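Local atomic coordinates of probable N-acetyl-gamma-glutamyl-phosphate reductase, chloroplastic (Arabidopsis thaliana, PDB entry 1XYG), a protein that probably catalyses the NADPH-dependent reduction of N-acetyl-L-glutamyl 5-phosphate to the corresponding N-acetylated semialdehyde, the third step from glutamate in chloroplast arginine biosynthesis. Residues L46-R51 with K76-S81. Numbering follows the deposited sequence.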
loop_
_atom_site.group_PDB
_atom_site.type_symbol
_atom_site.label_atom_id
_atom_site.label_comp_id
_atom_site.label_asym_id
_atom_site.label_seq_id
_atom_site.Cartn_x
_atom_site.Cartn_y
_atom_site.Cartn_z
ATOM N N LEU A 46 17.906 9.230 -29.383
ATOM C CA LEU A 46 19.143 8.745 -28.780
ATOM C C LEU A 46 19.001 8.554 -27.260
ATOM O O LEU A 46 18.552 9.457 -26.559
ATOM C CB LEU A 46 20.271 9.730 -29.074
ATOM C CG LEU A 46 21.616 9.356 -28.461
ATOM C CD1 LEU A 46 21.993 7.942 -28.884
ATOM C CD2 LEU A 46 22.666 10.355 -28.902
ATOM N N MET A 47 19.395 7.386 -26.750
ATOM C CA MET A 47 19.279 7.101 -25.314
ATOM C C MET A 47 20.503 6.410 -24.693
ATOM O O MET A 47 21.017 5.421 -25.234
ATOM C CB MET A 47 18.046 6.230 -25.035
ATOM C CG MET A 47 16.709 6.847 -25.398
ATOM S SD MET A 47 15.303 5.894 -24.744
ATOM C CE MET A 47 15.487 4.302 -25.562
ATOM N N THR A 48 20.931 6.919 -23.536
ATOM C CA THR A 48 22.089 6.405 -22.793
ATOM C C THR A 48 21.753 5.636 -21.499
ATOM O O THR A 48 20.849 6.015 -20.751
ATOM C CB THR A 48 23.034 7.551 -22.376
ATOM O OG1 THR A 48 23.568 8.200 -23.532
ATOM C CG2 THR A 48 24.157 7.018 -21.571
ATOM N N ALA A 49 22.509 4.568 -21.242
ATOM C CA ALA A 49 22.358 3.744 -20.040
ATOM C C ALA A 49 23.744 3.251 -19.629
ATOM O O ALA A 49 24.655 3.160 -20.452
ATOM C CB ALA A 49 21.442 2.561 -20.305
ATOM N N ASP A 50 23.905 2.925 -18.353
ATOM C CA ASP A 50 25.195 2.468 -17.865
ATOM C C ASP A 50 25.357 0.944 -17.938
ATOM O O ASP A 50 25.860 0.410 -18.932
ATOM C CB ASP A 50 25.402 2.965 -16.433
ATOM C CG ASP A 50 26.824 2.783 -15.955
ATOM O OD1 ASP A 50 27.756 3.115 -16.723
ATOM O OD2 ASP A 50 27.006 2.320 -14.811
ATOM N N ARG A 51 24.931 0.250 -16.888
ATOM C CA ARG A 51 25.043 -1.203 -16.835
ATOM C C ARG A 51 24.134 -1.861 -17.852
ATOM O O ARG A 51 24.442 -2.930 -18.375
ATOM C CB ARG A 51 24.679 -1.706 -15.442
ATOM C CG ARG A 51 25.312 -0.893 -14.347
ATOM C CD ARG A 51 25.053 -1.492 -12.986
ATOM N NE ARG A 51 25.473 -0.569 -11.938
ATOM C CZ ARG A 51 25.562 -0.884 -10.654
ATOM N NH1 ARG A 51 25.263 -2.110 -10.253
ATOM N NH2 ARG A 51 25.940 0.031 -9.770
ATOM N N LYS A 76 29.872 6.866 -23.690
ATOM C CA LYS A 76 31.106 6.926 -24.457
ATOM C C LYS A 76 30.921 6.647 -25.949
ATOM O O LYS A 76 31.731 7.095 -26.762
ATOM C CB LYS A 76 32.130 5.957 -23.867
ATOM C CG LYS A 76 32.576 6.323 -22.461
ATOM C CD LYS A 76 33.620 5.347 -21.955
ATOM C CE LYS A 76 34.097 5.708 -20.558
ATOM N NZ LYS A 76 35.123 4.737 -20.083
ATOM N N ASP A 77 29.859 5.928 -26.313
ATOM C CA ASP A 77 29.612 5.604 -27.720
ATOM C C ASP A 77 28.488 6.409 -28.377
ATOM O O ASP A 77 28.121 6.140 -29.521
ATOM C CB ASP A 77 29.300 4.111 -27.876
ATOM C CG ASP A 77 30.459 3.224 -27.466
ATOM O OD1 ASP A 77 31.620 3.597 -27.731
ATOM O OD2 ASP A 77 30.208 2.146 -26.889
ATOM N N ALA A 78 27.952 7.396 -27.665
ATOM C CA ALA A 78 26.863 8.210 -28.192
ATOM C C ALA A 78 27.351 9.399 -29.004
ATOM O O ALA A 78 28.251 10.120 -28.577
ATOM C CB ALA A 78 25.987 8.697 -27.054
ATOM N N ASP A 79 26.747 9.598 -30.175
ATOM C CA ASP A 79 27.096 10.719 -31.048
ATOM C C ASP A 79 26.053 11.823 -30.856
ATOM O O ASP A 79 24.929 11.727 -31.359
ATOM C CB ASP A 79 27.113 10.287 -32.514
ATOM C CG ASP A 79 27.770 11.318 -33.410
ATOM O OD1 ASP A 79 27.407 12.507 -33.316
ATOM O OD2 ASP A 79 28.651 10.942 -34.209
ATOM N N PHE A 80 26.442 12.873 -30.141
ATOM C CA PHE A 80 25.539 13.975 -29.842
ATOM C C PHE A 80 25.293 15.004 -30.938
ATOM O O PHE A 80 24.514 15.940 -30.746
ATOM C CB PHE A 80 25.999 14.652 -28.552
ATOM C CG PHE A 80 25.805 13.792 -27.340
ATOM C CD1 PHE A 80 24.526 13.546 -26.851
ATOM C CD2 PHE A 80 26.887 13.162 -26.733
ATOM C CE1 PHE A 80 24.328 12.683 -25.785
ATOM C CE2 PHE A 80 26.692 12.293 -25.660
ATOM C CZ PHE A 80 25.411 12.054 -25.187
ATOM N N SER A 81 25.941 14.835 -32.084
ATOM C CA SER A 81 25.733 15.754 -33.198
ATOM C C SER A 81 24.483 15.243 -33.908
ATOM O O SER A 81 23.993 15.838 -34.872
ATOM C CB SER A 81 26.936 15.735 -34.151
ATOM O OG SER A 81 27.044 14.498 -34.840
#
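Leu-46 carries this contact mainly through the methyl CD2, which meets three residues of the 76-81 loop. With CG anti to the backbone N (chi1 178°) and chi2 at 54°, CD2 of Leu-46 reaches the backbone oxygen of Asp-79, the two atoms 3.6 Å apart. Leu-46 CD2 also packs against Ala-78 CB at 4.1 Å and comes obliquely to the Phe-80 ring, where Leu-46 CD2 lies 4.2 Å from Phe-80 CD1. Two residues along, Thr-48 adds a looser touch: its OG1 stands 4.3 Å from Ala-78 CB, a methyl that can offer no hydrogen bond, and this buried hydroxyl has no partner in the model. No hydrogen bond joins the segments, and they bury just 160 Å² in all. On the solvent side, Asp-79 turns to its own loop, where OD1 accepts from Ser-81 N (3.0 Å) to close an Asx turn. Phe-80 also rests on Leu-102, while the backbone of Leu-46 bonds to Leu-21 of the neighbouring strand 17-22. The contact thus lays the loop leading to strand 85-88 against the last part of strand 42-47, outermost within this chain in the parallel sheet of the Rossmann-type NAD(P)-binding domain.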